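Ufm1-specific protease (Caenorhabditis elegans, PDB 5EJJ) is a thiol protease that cleaves the peptide bond at the C-terminal glycine of the ubiquitin-like modifier Ufm1, releasing it from target proteins. Local coordinates at residues 93-101 with 110-118; 240-248 with 259-267. All blocks are in the same frame, centred on the assembly; numbering follows the deposited sequence.

Interaction 1: 93-101 with 110-118; sequences FTLQLTSRM and FLDMNVMFN
Phe117 sets the edge of its ring against a face of Phe93, a T-shaped pair with centroids 4.8 Å apart and planes at 71°; on a face of Phe117 itself lies the CD2 methyl of Leu95, a CH-pi contact 3.8 Å from the ring centroid. Trp4 also meets both phenyl rings. Phe110 is met at its edge, where Leu97 CD2 comes to 3.9 Å from Phe110 CD1 and Leu95 CD2 touches the CZ corner. The remaining flat group is the buried amide of Asn114, which hangs on the edge of strand 94-97. With CG opposite the carbonyl carbon (chi1 -54°), this amide is carried to the strand. Its OD1 accepts from Gln96 N at 2.7 Å, almost straight at 174°, and its ND2 donates to a lone pair of Gln96 O at 3.0 Å. The other hydrogen of ND2 goes to Phe110 O at 3.0 Å, so three bonds fix the rotation of the amide and tie the strand to helix 107-113. Over this link Met113 CG packs on Gln96 CB at 3.7 Å, while Met116 CE reaches Phe93 CB. Strand 94-97 pairs in parallel with strand 74-81 and is the outermost strand on its side of the mixed sheet; an asparagine side chain mimicking a strand's peptide group thus binds its outer edge, within the N-terminal MPN region.

Interaction 2: 240-248 with 259-267; sequences IGEVVFPAF and RSREAFNRR
Ala263 CB meets Phe245 CB at 3.6 Å where helix 259-267 passes over strand 240-247, the short axes 7.6 Å apart at closest approach and their directions 141° apart. Next to it, Val243 CG1 presses on the helix backbone, 3.6 Å from Phe264 N. The Phe245 ring lies flat against the turn at Ser260: the chi1 of 64° puts CG between the backbone N and carbonyl carbon, and Ser260 CB and CA sit over one ring face, CB in a CH-pi contact. Ser260 OG is bonded to Tyr257 O, within its own helix.

Arginines flank this apolar centre. Arg259, bent at chi3, lays its CD beside the Pro246 ring and donates from NE to Pro246 O at 2.8 Å (156°). Phe248 CD2 lies over a face of its guanidinium, 3.6 Å from Arg259 NH2, the two planes steeply inclined; a salt bridge to Asp251 holds the far end. Arg267, bent at chi2, passes its guanidinium face over Glu242 O, and a water bridges Arg267 NE, at 3.0 Å, to Val244 N, at 2.7 Å. Gln305 and Ala291 take its NH1. The Glu242 carboxylate, engaged by Thr292 and Ser347, stays near this guanidinium without a direct bond.

Strand 235-247, the outermost on its side of a five-stranded mixed sheet, pairs antiparallel with strand 127-139. The contact is typical of alpha/beta packing, a long helix folding back over the strand that precedes it.

In the fold
Interaction 1 lies in the N-terminal MPN region and interaction 2 in the range that follows it along the chain, their centres 33 Å apart and nearest atoms about 15 Å apart, so they share no residues and do not touch. Each engages an outermost strand of a mixed sheet, though of different sheets. Interaction 1 is partly buried: aromatic rings lie inside, Met113 and Gln96 toward the surface, and hydrogen bonds of a neutral side-chain amide join strand and helix. Interaction 2 is mostly buried, with an apolar centre around an alanine flanked by charged arginines whose partners include backbone carbonyls and a water. Both lie away from the inferred active-site residues.

Interaction 1: 93-101 with 110-118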
ATOM      1  N   PHE A  93      -3.884   2.044 -28.805  1.00 23.42           N
ATOM      2  CA  PHE A  93      -3.635   0.653 -29.219  1.00 20.57           C
ATOM      3  C   PHE A  93      -4.605  -0.322 -28.566  1.00 21.27           C
ATOM      4  O   PHE A  93      -5.347   0.046 -27.641  1.00 23.01           O
ATOM      5  CB  PHE A  93      -2.203   0.214 -28.930  1.00 21.87           C
ATOM      6  CG  PHE A  93      -1.859   0.193 -27.473  1.00 23.67           C
ATOM      7  CD1 PHE A  93      -2.232  -0.874 -26.669  1.00 20.18           C
ATOM      8  CD2 PHE A  93      -1.150   1.246 -26.903  1.00 25.45           C
ATOM      9  CE1 PHE A  93      -1.931  -0.883 -25.332  1.00 20.67           C
ATOM     10  CE2 PHE A  93      -0.836   1.242 -25.554  1.00 21.96           C
ATOM     11  CZ  PHE A  93      -1.231   0.173 -24.769  1.00 20.03           C
ATOM     12  N   THR A  94      -4.601  -1.564 -29.048  1.00 23.36           N
ATOM     13  CA  THR A  94      -5.324  -2.641 -28.363  1.00 26.60           C
ATOM     14  C   THR A  94      -4.443  -3.866 -28.117  1.00 26.88           C
ATOM     15  O   THR A  94      -3.801  -4.381 -29.039  1.00 33.17           O
ATOM     16  CB  THR A  94      -6.610  -3.065 -29.095  1.00 25.00           C
ATOM     17  OG1 THR A  94      -7.455  -1.920 -29.286  1.00 23.95           O
ATOM     18  CG2 THR A  94      -7.355  -4.082 -28.258  1.00 23.68           C
ATOM     19  N   LEU A  95      -4.385  -4.319 -26.869  1.00 24.85           N
ATOM     20  CA  LEU A  95      -3.679  -5.559 -26.584  1.00 28.55           C
ATOM     21  C   LEU A  95      -4.518  -6.716 -27.122  1.00 32.30           C
ATOM     22  O   LEU A  95      -5.755  -6.749 -26.952  1.00 28.66           O
ATOM     23  CB  LEU A  95      -3.430  -5.744 -25.084  1.00 24.78           C
ATOM     24  CG  LEU A  95      -2.554  -4.742 -24.331  1.00 21.47           C
ATOM     25  CD1 LEU A  95      -2.475  -5.157 -22.873  1.00 18.85           C
ATOM     26  CD2 LEU A  95      -1.176  -4.662 -24.938  1.00 23.08           C
ATOM     27  N   GLN A  96      -3.853  -7.656 -27.789  1.00 31.50           N
ATOM     28  CA  GLN A  96      -4.532  -8.870 -28.211  1.00 31.31           C
ATOM     29  C   GLN A  96      -4.212  -9.978 -27.232  1.00 29.20           C
ATOM     30  O   GLN A  96      -3.052 -10.234 -26.927  1.00 33.24           O
ATOM     31  CB  GLN A  96      -4.133  -9.237 -29.631  1.00 33.20           C
ATOM     32  CG  GLN A  96      -4.508  -8.158 -30.637  1.00 30.92           C
ATOM     33  CD  GLN A  96      -5.996  -7.861 -30.634  1.00 35.00           C
ATOM     34  OE1 GLN A  96      -6.824  -8.742 -30.373  1.00 35.78           O
ATOM     35  NE2 GLN A  96      -6.346  -6.610 -30.921  1.00 37.03           N
ATOM     36  N   LEU A  97      -5.248 -10.608 -26.706  1.00 28.50           N
ATOM     37  CA  LEU A  97      -5.064 -11.564 -25.628  1.00 33.85           C
ATOM     38  C   LEU A  97      -5.885 -12.820 -25.853  1.00 37.48           C
ATOM     39  O   LEU A  97      -6.897 -12.789 -26.554  1.00 41.30           O
ATOM     40  CB  LEU A  97      -5.484 -10.944 -24.297  1.00 32.13           C
ATOM     41  CG  LEU A  97      -4.750  -9.724 -23.761  1.00 26.05           C
ATOM     42  CD1 LEU A  97      -5.258  -9.422 -22.355  1.00 26.48           C
ATOM     43  CD2 LEU A  97      -3.253  -9.944 -23.772  1.00 22.54           C
ATOM     44  N   THR A  98      -5.448 -13.921 -25.252  1.00 35.40           N
ATOM     45  CA  THR A  98      -6.189 -15.170 -25.301  1.00 40.17           C
ATOM     46  C   THR A  98      -6.337 -15.671 -23.876  1.00 47.40           C
ATOM     47  O   THR A  98      -5.546 -15.294 -23.000  1.00 46.62           O
ATOM     48  CB  THR A  98      -5.437 -16.232 -26.099  1.00 44.87           C
ATOM     49  OG1 THR A  98      -4.407 -16.801 -25.279  1.00 51.19           O
ATOM     50  CG2 THR A  98      -4.813 -15.623 -27.351  1.00 47.39           C
ATOM     51  N   SER A  99      -7.334 -16.522 -23.637  1.00 49.31           N
ATOM     52  CA  SER A  99      -7.554 -17.058 -22.295  1.00 46.33           C
ATOM     53  C   SER A  99      -6.502 -18.110 -21.965  1.00 51.72           C
ATOM     54  O   SER A  99      -6.209 -18.372 -20.789  1.00 49.61           O
ATOM     55  CB  SER A  99      -8.958 -17.640 -22.167  1.00 53.23           C
ATOM     56  OG  SER A  99      -9.937 -16.614 -22.068  1.00 58.64           O
ATOM     57  N   ARG A 100      -5.942 -18.712 -23.018  1.00 50.50           N
ATOM     58  CA  ARG A 100      -4.847 -19.664 -22.887  1.00 50.31           C
ATOM     59  C   ARG A 100      -3.699 -18.897 -22.256  1.00 48.46           C
ATOM     60  O   ARG A 100      -3.244 -19.219 -21.153  1.00 45.65           O
ATOM     61  CB  ARG A 100      -4.424 -20.192 -24.274  1.00 53.90           C
ATOM     62  CG  ARG A 100      -3.891 -21.636 -24.307  1.00 51.05           C
ATOM     63  CD  ARG A 100      -2.572 -21.776 -25.097  1.00 49.91           C
ATOM     64  NE  ARG A 100      -2.635 -21.235 -26.465  1.00 70.81           N
ATOM     65  CZ  ARG A 100      -1.646 -21.303 -27.372  1.00 78.61           C
ATOM     66  NH1 ARG A 100      -0.494 -21.905 -27.081  1.00 75.28           N
ATOM     67  NH2 ARG A 100      -1.805 -20.771 -28.587  1.00 65.03           N
ATOM     68  N   MET A 101      -3.269 -17.862 -22.975  1.00 43.92           N
ATOM     69  CA  MET A 101      -2.152 -17.007 -22.601  1.00 38.61           C
ATOM     70  C   MET A 101      -2.273 -16.519 -21.170  1.00 37.50           C
ATOM     71  O   MET A 101      -1.328 -16.607 -20.377  1.00 31.74           O
ATOM     72  CB  MET A 101      -2.129 -15.817 -23.551  1.00 43.72           C
ATOM     73  CG  MET A 101      -1.188 -14.702 -23.186  1.00 44.17           C
ATOM     74  SD  MET A 101      -1.775 -13.181 -23.947  1.00 33.98           S
ATOM     75  CE  MET A 101      -1.793 -13.627 -25.682  1.00 35.73           C
ATOM     76  N   PHE A 110       2.381 -13.842 -25.352  1.00 43.01           N
ATOM     77  CA  PHE A 110       2.000 -12.422 -25.348  1.00 34.83           C
ATOM     78  C   PHE A 110       2.861 -11.586 -26.300  1.00 30.83           C
ATOM     79  O   PHE A 110       2.369 -10.662 -26.947  1.00 30.12           O
ATOM     80  CB  PHE A 110       2.048 -11.823 -23.930  1.00 29.12           C
ATOM     81  CG  PHE A 110       1.899 -10.324 -23.908  1.00 25.60           C
ATOM     82  CD1 PHE A 110       0.639  -9.741 -23.907  1.00 24.26           C
ATOM     83  CD2 PHE A 110       3.017  -9.494 -23.919  1.00 23.44           C
ATOM     84  CE1 PHE A 110       0.495  -8.360 -23.902  1.00 23.88           C
ATOM     85  CE2 PHE A 110       2.877  -8.102 -23.925  1.00 22.35           C
ATOM     86  CZ  PHE A 110       1.616  -7.536 -23.918  1.00 21.17           C
ATOM     87  N   LEU A 111       4.145 -11.903 -26.381  1.00 28.19           N
ATOM     88  CA  LEU A 111       5.013 -11.146 -27.255  1.00 27.63           C
ATOM     89  C   LEU A 111       4.716 -11.345 -28.736  1.00 31.87           C
ATOM     90  O   LEU A 111       4.938 -10.431 -29.528  1.00 31.78           O
ATOM     91  CB  LEU A 111       6.458 -11.482 -26.967  1.00 27.02           C
ATOM     92  CG  LEU A 111       6.856 -11.052 -25.564  1.00 28.61           C
ATOM     93  CD1 LEU A 111       8.310 -11.493 -25.294  1.00 25.12           C
ATOM     94  CD2 LEU A 111       6.640  -9.526 -25.365  1.00 22.56           C
ATOM     95  N   ASP A 112       4.218 -12.528 -29.104  1.00 36.42           N
ATOM     96  CA  ASP A 112       3.969 -12.884 -30.509  1.00 35.26           C
ATOM     97  C   ASP A 112       2.702 -12.241 -31.021  1.00 40.78           C
ATOM     98  O   ASP A 112       2.576 -11.918 -32.208  1.00 38.54           O
ATOM     99  CB  ASP A 112       3.808 -14.391 -30.663  1.00 39.73           C
ATOM    100  CG  ASP A 112       5.089 -15.142 -30.389  1.00 56.21           C
ATOM    101  OD1 ASP A 112       5.218 -15.704 -29.268  1.00 50.93           O
ATOM    102  OD2 ASP A 112       5.963 -15.160 -31.298  1.00 64.06           O
ATOM    103  N   MET A 113       1.754 -12.083 -30.110  1.00 37.22           N
ATOM    104  CA  MET A 113       0.484 -11.474 -30.434  1.00 34.03           C
ATOM    105  C   MET A 113       0.533  -9.938 -30.408  1.00 35.35           C
ATOM    106  O   MET A 113      -0.401  -9.278 -30.883  1.00 36.79           O
ATOM    107  CB  MET A 113      -0.556 -11.977 -29.451  1.00 33.85           C
ATOM    108  CG  MET A 113      -1.903 -12.186 -30.052  1.00 42.05           C
ATOM    109  SD  MET A 113      -2.319 -13.915 -29.940  1.00 67.14           S
ATOM    110  CE  MET A 113      -1.041 -14.598 -31.011  1.00 50.07           C
ATOM    111  N   ASN A 114       1.612  -9.371 -29.853  1.00 32.65           N
ATOM    112  CA  ASN A 114       1.701  -7.916 -29.633  1.00 31.71           C
ATOM    113  C   ASN A 114       3.097  -7.328 -29.921  1.00 31.33           C
ATOM    114  O   ASN A 114       3.823  -6.915 -29.003  1.00 27.32           O
ATOM    115  CB  ASN A 114       1.206  -7.535 -28.220  1.00 28.26           C
ATOM    116  CG  ASN A 114      -0.205  -8.073 -27.917  1.00 30.60           C
ATOM    117  OD1 ASN A 114      -1.222  -7.423 -28.208  1.00 29.75           O
ATOM    118  ND2 ASN A 114      -0.264  -9.268 -27.329  1.00 26.48           N
ATOM    119  N   VAL A 115       3.442  -7.260 -31.209  1.00 34.23           N
ATOM    120  CA  VAL A 115       4.827  -7.008 -31.638  1.00 31.15           C
ATOM    121  C   VAL A 115       5.482  -5.730 -31.098  1.00 27.37           C
ATOM    122  O   VAL A 115       6.701  -5.700 -30.888  1.00 26.42           O
ATOM    123  CB  VAL A 115       5.019  -7.103 -33.193  1.00 23.79           C
ATOM    124  CG1 VAL A 115       4.387  -8.355 -33.729  1.00 26.41           C
ATOM    125  CG2 VAL A 115       4.447  -5.903 -33.886  1.00 25.50           C
ATOM    126  N   MET A 116       4.705  -4.679 -30.868  1.00 25.71           N
ATOM    127  CA  MET A 116       5.344  -3.454 -30.425  1.00 26.29           C
ATOM    128  C   MET A 116       5.597  -3.395 -28.916  1.00 27.49           C
ATOM    129  O   MET A 116       6.256  -2.477 -28.432  1.00 31.55           O
ATOM    130  CB  MET A 116       4.662  -2.193 -30.971  1.00 30.10           C
ATOM    131  CG  MET A 116       3.223  -1.961 -30.569  1.00 37.14           C
ATOM    132  SD  MET A 116       2.743  -0.251 -30.967  1.00 56.42           S
ATOM    133  CE  MET A 116       0.952  -0.345 -30.834  1.00 43.85           C
ATOM    134  N   PHE A 117       5.142  -4.404 -28.179  1.00 24.42           N
ATOM    135  CA  PHE A 117       5.384  -4.429 -26.736  1.00 23.37           C
ATOM    136  C   PHE A 117       6.603  -5.220 -26.299  1.00 23.38           C
ATOM    137  O   PHE A 117       6.955  -6.211 -26.927  1.00 24.95           O
ATOM    138  CB  PHE A 117       4.147  -4.913 -25.996  1.00 22.43           C
ATOM    139  CG  PHE A 117       3.046  -3.926 -26.027  1.00 25.32           C
ATOM    140  CD1 PHE A 117       2.277  -3.777 -27.171  1.00 24.56           C
ATOM    141  CD2 PHE A 117       2.814  -3.096 -24.946  1.00 22.08           C
ATOM    142  CE1 PHE A 117       1.277  -2.846 -27.226  1.00 25.99           C
ATOM    143  CE2 PHE A 117       1.804  -2.158 -24.993  1.00 25.81           C
ATOM    144  CZ  PHE A 117       1.036  -2.030 -26.137  1.00 24.99           C
ATOM    145  N   ASN A 118       7.231  -4.766 -25.213  1.00 21.75           N
ATOM    146  CA  ASN A 118       8.358  -5.453 -24.585  1.00 17.63           C
ATOM    147  C   ASN A 118       8.078  -5.738 -23.136  1.00 16.44           C
ATOM    148  O   ASN A 118       7.741  -4.828 -22.413  1.00 18.09           O
ATOM    149  CB  ASN A 118       9.595  -4.578 -24.611  1.00 18.65           C
ATOM    150  CG  ASN A 118      10.275  -4.564 -25.949  1.00 21.12           C
ATOM    151  OD1 ASN A 118       9.653  -4.266 -26.975  1.00 30.72           O
ATOM    152  ND2 ASN A 118      11.573  -4.877 -25.954  1.00 17.88           N
TER

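Interaction 2: 240-248 with 259-267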
ATOM      1  N   ILE A 240     -12.566  18.045   2.585  1.00 16.55           N
ATOM      2  CA  ILE A 240     -11.135  18.300   2.732  1.00 19.61           C
ATOM      3  C   ILE A 240     -10.392  16.985   2.750  1.00 19.19           C
ATOM      4  O   ILE A 240     -10.939  15.967   3.191  1.00 19.55           O
ATOM      5  CB  ILE A 240     -10.781  19.154   3.972  1.00 18.40           C
ATOM      6  CG1 ILE A 240     -10.356  18.279   5.119  1.00 20.32           C
ATOM      7  CG2 ILE A 240     -11.959  19.950   4.427  1.00 16.91           C
ATOM      8  CD1 ILE A 240     -10.351  19.009   6.395  1.00 36.19           C
ATOM      9  N   GLY A 241      -9.162  16.998   2.240  1.00 16.24           N
ATOM     10  CA  GLY A 241      -8.357  15.794   2.204  1.00 16.53           C
ATOM     11  C   GLY A 241      -7.029  15.905   1.482  1.00 17.09           C
ATOM     12  O   GLY A 241      -6.721  16.952   0.923  1.00 16.56           O
ATOM     13  N   GLU A 242      -6.251  14.818   1.514  1.00 17.81           N
ATOM     14  CA  GLU A 242      -4.956  14.730   0.854  1.00 13.32           C
ATOM     15  C   GLU A 242      -5.099  14.969  -0.626  1.00 14.07           C
ATOM     16  O   GLU A 242      -6.111  14.614  -1.220  1.00 14.85           O
ATOM     17  CB  GLU A 242      -4.391  13.322   0.982  1.00 14.81           C
ATOM     18  CG  GLU A 242      -4.043  12.848   2.380  1.00 32.01           C
ATOM     19  CD  GLU A 242      -3.345  11.460   2.393  1.00 38.66           C
ATOM     20  OE1 GLU A 242      -3.737  10.562   1.583  1.00 26.55           O
ATOM     21  OE2 GLU A 242      -2.396  11.278   3.213  1.00 43.35           O
ATOM     22  N   VAL A 243      -4.073  15.548  -1.233  1.00 11.89           N
ATOM     23  CA  VAL A 243      -3.903  15.443  -2.670  1.00 10.62           C
ATOM     24  C   VAL A 243      -2.439  15.102  -2.946  1.00 14.46           C
ATOM     25  O   VAL A 243      -1.542  15.879  -2.623  1.00 14.89           O
ATOM     26  CB  VAL A 243      -4.299  16.719  -3.393  1.00 11.50           C
ATOM     27  CG1 VAL A 243      -4.111  16.556  -4.872  1.00 10.49           C
ATOM     28  CG2 VAL A 243      -5.737  17.054  -3.103  1.00 12.99           C
ATOM     29  N   VAL A 244      -2.212  13.922  -3.533  1.00 17.84           N
ATOM     30  CA  VAL A 244      -0.876  13.364  -3.722  1.00 12.49           C
ATOM     31  C   VAL A 244      -0.518  13.293  -5.190  1.00 13.93           C
ATOM     32  O   VAL A 244      -1.292  12.781  -5.989  1.00 16.29           O
ATOM     33  CB  VAL A 244      -0.799  11.946  -3.190  1.00  8.70           C
ATOM     34  CG1 VAL A 244       0.612  11.491  -3.221  1.00 11.61           C
ATOM     35  CG2 VAL A 244      -1.343  11.882  -1.790  1.00 10.04           C
ATOM     36  N   PHE A 245       0.653  13.814  -5.550  1.00 16.87           N
ATOM     37  CA  PHE A 245       1.161  13.693  -6.916  1.00 14.75           C
ATOM     38  C   PHE A 245       2.660  13.366  -6.948  1.00 18.03           C
ATOM     39  O   PHE A 245       3.413  13.807  -6.080  1.00 18.21           O
ATOM     40  CB  PHE A 245       0.862  14.946  -7.718  1.00 12.88           C
ATOM     41  CG  PHE A 245       1.545  16.191  -7.218  1.00 16.19           C
ATOM     42  CD1 PHE A 245       0.977  16.956  -6.205  1.00 15.63           C
ATOM     43  CD2 PHE A 245       2.728  16.640  -7.805  1.00 16.54           C
ATOM     44  CE1 PHE A 245       1.587  18.135  -5.771  1.00 15.74           C
ATOM     45  CE2 PHE A 245       3.350  17.818  -7.369  1.00 16.29           C
ATOM     46  CZ  PHE A 245       2.773  18.564  -6.347  1.00 16.85           C
ATOM     47  N   PRO A 246       3.093  12.562  -7.934  1.00 16.34           N
ATOM     48  CA  PRO A 246       4.490  12.138  -8.017  1.00 17.45           C
ATOM     49  C   PRO A 246       5.497  13.221  -8.393  1.00 18.24           C
ATOM     50  O   PRO A 246       5.277  13.983  -9.320  1.00 18.69           O
ATOM     51  CB  PRO A 246       4.458  11.061  -9.101  1.00 16.09           C
ATOM     52  CG  PRO A 246       3.245  11.313  -9.840  1.00 12.79           C
ATOM     53  CD  PRO A 246       2.259  11.798  -8.867  1.00 13.55           C
ATOM     54  N   ALA A 247       6.603  13.251  -7.646  1.00 22.35           N
ATOM     55  CA  ALA A 247       7.810  14.019  -7.960  1.00 22.37           C
ATOM     56  C   ALA A 247       8.853  13.070  -8.543  1.00 25.25           C
ATOM     57  O   ALA A 247       9.452  12.276  -7.805  1.00 26.24           O
ATOM     58  CB  ALA A 247       8.355  14.613  -6.691  1.00 22.32           C
ATOM     59  N   PHE A 248       9.068  13.120  -9.852  1.00 24.88           N
ATOM     60  CA  PHE A 248      10.044  12.224 -10.462  1.00 24.99           C
ATOM     61  C   PHE A 248      11.382  12.938 -10.592  1.00 30.85           C
ATOM     62  O   PHE A 248      11.427  14.143 -10.848  1.00 32.04           O
ATOM     63  CB  PHE A 248       9.569  11.735 -11.831  1.00 24.85           C
ATOM     64  CG  PHE A 248       8.372  10.843 -11.770  1.00 22.17           C
ATOM     65  CD1 PHE A 248       8.469   9.578 -11.214  1.00 22.29           C
ATOM     66  CD2 PHE A 248       7.154  11.262 -12.269  1.00 19.77           C
ATOM     67  CE1 PHE A 248       7.378   8.744 -11.154  1.00 17.66           C
ATOM     68  CE2 PHE A 248       6.051  10.441 -12.206  1.00 18.15           C
ATOM     69  CZ  PHE A 248       6.162   9.176 -11.648  1.00 16.85           C
ATOM     70  N   ARG A 259       1.296  18.533 -12.888  1.00 17.17           N
ATOM     71  CA  ARG A 259       0.883  17.320 -12.178  1.00 14.97           C
ATOM     72  C   ARG A 259      -0.007  17.584 -10.976  1.00 15.27           C
ATOM     73  O   ARG A 259      -1.035  16.929 -10.804  1.00 14.89           O
ATOM     74  CB  ARG A 259       2.076  16.460 -11.779  1.00 15.20           C
ATOM     75  CG  ARG A 259       2.335  15.363 -12.793  1.00 21.83           C
ATOM     76  CD  ARG A 259       3.034  14.164 -12.190  1.00 18.61           C
ATOM     77  NE  ARG A 259       4.447  14.427 -11.957  1.00 19.40           N
ATOM     78  CZ  ARG A 259       5.353  14.526 -12.917  1.00 18.96           C
ATOM     79  NH1 ARG A 259       4.999  14.398 -14.192  1.00 21.35           N
ATOM     80  NH2 ARG A 259       6.610  14.764 -12.594  1.00 22.73           N
ATOM     81  N   SER A 260       0.392  18.551 -10.156  1.00 17.48           N
ATOM     82  CA  SER A 260      -0.347  18.947  -8.958  1.00 16.35           C
ATOM     83  C   SER A 260      -1.780  19.293  -9.325  1.00 14.92           C
ATOM     84  O   SER A 260      -2.722  19.000  -8.600  1.00 14.16           O
ATOM     85  CB  SER A 260       0.277  20.206  -8.401  1.00 15.56           C
ATOM     86  OG  SER A 260      -0.032  21.268  -9.296  1.00 17.62           O
ATOM     87  N   ARG A 261      -1.923  19.946 -10.464  1.00 14.84           N
ATOM     88  CA  ARG A 261      -3.205  20.429 -10.898  1.00 13.98           C
ATOM     89  C   ARG A 261      -4.077  19.265 -11.316  1.00 14.16           C
ATOM     90  O   ARG A 261      -5.195  19.137 -10.828  1.00 14.72           O
ATOM     91  CB  ARG A 261      -3.008  21.385 -12.055  1.00 19.59           C
ATOM     92  CG  ARG A 261      -4.205  22.182 -12.356  1.00 22.95           C
ATOM     93  CD  ARG A 261      -4.076  22.941 -13.649  1.00 27.87           C
ATOM     94  NE  ARG A 261      -5.369  23.538 -13.935  1.00 41.00           N
ATOM     95  CZ  ARG A 261      -6.255  23.030 -14.784  1.00 44.83           C
ATOM     96  NH1 ARG A 261      -5.962  21.929 -15.483  1.00 42.52           N
ATOM     97  NH2 ARG A 261      -7.423  23.641 -14.947  1.00 46.30           N
ATOM     98  N   GLU A 262      -3.574  18.411 -12.208  1.00 13.69           N
ATOM     99  CA  GLU A 262      -4.299  17.188 -12.583  1.00 14.27           C
ATOM    100  C   GLU A 262      -4.631  16.329 -11.364  1.00 14.72           C
ATOM    101  O   GLU A 262      -5.712  15.727 -11.287  1.00 12.20           O
ATOM    102  CB  GLU A 262      -3.501  16.344 -13.572  1.00 13.79           C
ATOM    103  CG  GLU A 262      -4.174  15.022 -13.990  1.00 11.90           C
ATOM    104  CD  GLU A 262      -5.387  15.210 -14.903  1.00 19.93           C
ATOM    105  OE1 GLU A 262      -5.564  16.314 -15.484  1.00 25.00           O
ATOM    106  OE2 GLU A 262      -6.179  14.246 -15.040  1.00 22.54           O
ATOM    107  N   ALA A 263      -3.689  16.275 -10.421  1.00 12.68           N
ATOM    108  CA  ALA A 263      -3.859  15.507  -9.200  1.00 10.54           C
ATOM    109  C   ALA A 263      -5.095  16.005  -8.455  1.00 12.55           C
ATOM    110  O   ALA A 263      -5.988  15.216  -8.098  1.00 12.27           O
ATOM    111  CB  ALA A 263      -2.621  15.615  -8.341  1.00  9.63           C
ATOM    112  N   PHE A 264      -5.147  17.322  -8.253  1.00 12.00           N
ATOM    113  CA  PHE A 264      -6.271  17.965  -7.586  1.00 12.53           C
ATOM    114  C   PHE A 264      -7.606  17.776  -8.323  1.00 13.48           C
ATOM    115  O   PHE A 264      -8.646  17.565  -7.686  1.00 12.52           O
ATOM    116  CB  PHE A 264      -6.014  19.462  -7.384  1.00 13.71           C
ATOM    117  CG  PHE A 264      -7.202  20.185  -6.868  1.00 13.70           C
ATOM    118  CD1 PHE A 264      -7.996  20.920  -7.710  1.00 15.29           C
ATOM    119  CD2 PHE A 264      -7.581  20.055  -5.543  1.00 16.86           C
ATOM    120  CE1 PHE A 264      -9.133  21.563  -7.230  1.00 23.15           C
ATOM    121  CE2 PHE A 264      -8.722  20.684  -5.060  1.00 19.70           C
ATOM    122  CZ  PHE A 264      -9.494  21.446  -5.897  1.00 19.52           C
ATOM    123  N   ASN A 265      -7.586  17.863  -9.653  1.00 11.87           N
ATOM    124  CA  ASN A 265      -8.813  17.685 -10.403  1.00 11.44           C
ATOM    125  C   ASN A 265      -9.360  16.259 -10.319  1.00 14.33           C
ATOM    126  O   ASN A 265     -10.572  16.070 -10.271  1.00 16.53           O
ATOM    127  CB  ASN A 265      -8.676  18.145 -11.852  1.00 15.01           C
ATOM    128  CG  ASN A 265      -8.357  19.637 -11.978  1.00 20.74           C
ATOM    129  OD1 ASN A 265      -8.479  20.410 -11.023  1.00 19.13           O
ATOM    130  ND2 ASN A 265      -7.947  20.045 -13.172  1.00 21.76           N
ATOM    131  N   ARG A 266      -8.482  15.258 -10.254  1.00 13.78           N
ATOM    132  CA  ARG A 266      -8.928  13.867 -10.194  1.00 10.34           C
ATOM    133  C   ARG A 266      -9.588  13.560  -8.863  1.00 11.53           C
ATOM    134  O   ARG A 266     -10.583  12.844  -8.796  1.00 11.63           O
ATOM    135  CB  ARG A 266      -7.760  12.919 -10.430  1.00 10.54           C
ATOM    136  CG  ARG A 266      -7.202  12.995 -11.830  1.00 11.32           C
ATOM    137  CD  ARG A 266      -6.287  11.869 -12.136  1.00  8.81           C
ATOM    138  NE  ARG A 266      -5.840  11.920 -13.517  1.00  9.43           N
ATOM    139  CZ  ARG A 266      -4.875  11.152 -14.017  1.00 10.18           C
ATOM    140  NH1 ARG A 266      -4.245  10.274 -13.257  1.00 10.20           N
ATOM    141  NH2 ARG A 266      -4.530  11.260 -15.279  1.00 13.23           N
ATOM    142  N   ARG A 267      -9.027  14.097  -7.792  1.00 11.58           N
ATOM    143  CA  ARG A 267      -9.630  13.926  -6.485  1.00 12.16           C
ATOM    144  C   ARG A 267     -11.020  14.548  -6.413  1.00 12.87           C
ATOM    145  O   ARG A 267     -11.895  14.017  -5.742  1.00 13.08           O
ATOM    146  CB  ARG A 267      -8.751  14.568  -5.422  1.00 14.26           C
ATOM    147  CG  ARG A 267      -7.521  13.812  -5.079  1.00 12.45           C
ATOM    148  CD  ARG A 267      -7.817  12.837  -3.976  1.00 14.56           C
ATOM    149  NE  ARG A 267      -6.623  12.074  -3.643  1.00 14.76           N
ATOM    150  CZ  ARG A 267      -6.595  11.056  -2.794  1.00 13.59           C
ATOM    151  NH1 ARG A 267      -7.706  10.658  -2.180  1.00 12.98           N
ATOM    152  NH2 ARG A 267      -5.445  10.431  -2.572  1.00 13.51           N
TER
HETATM  153  O   HOH W   1      -3.945  12.426  -4.921  1.00 10.01           O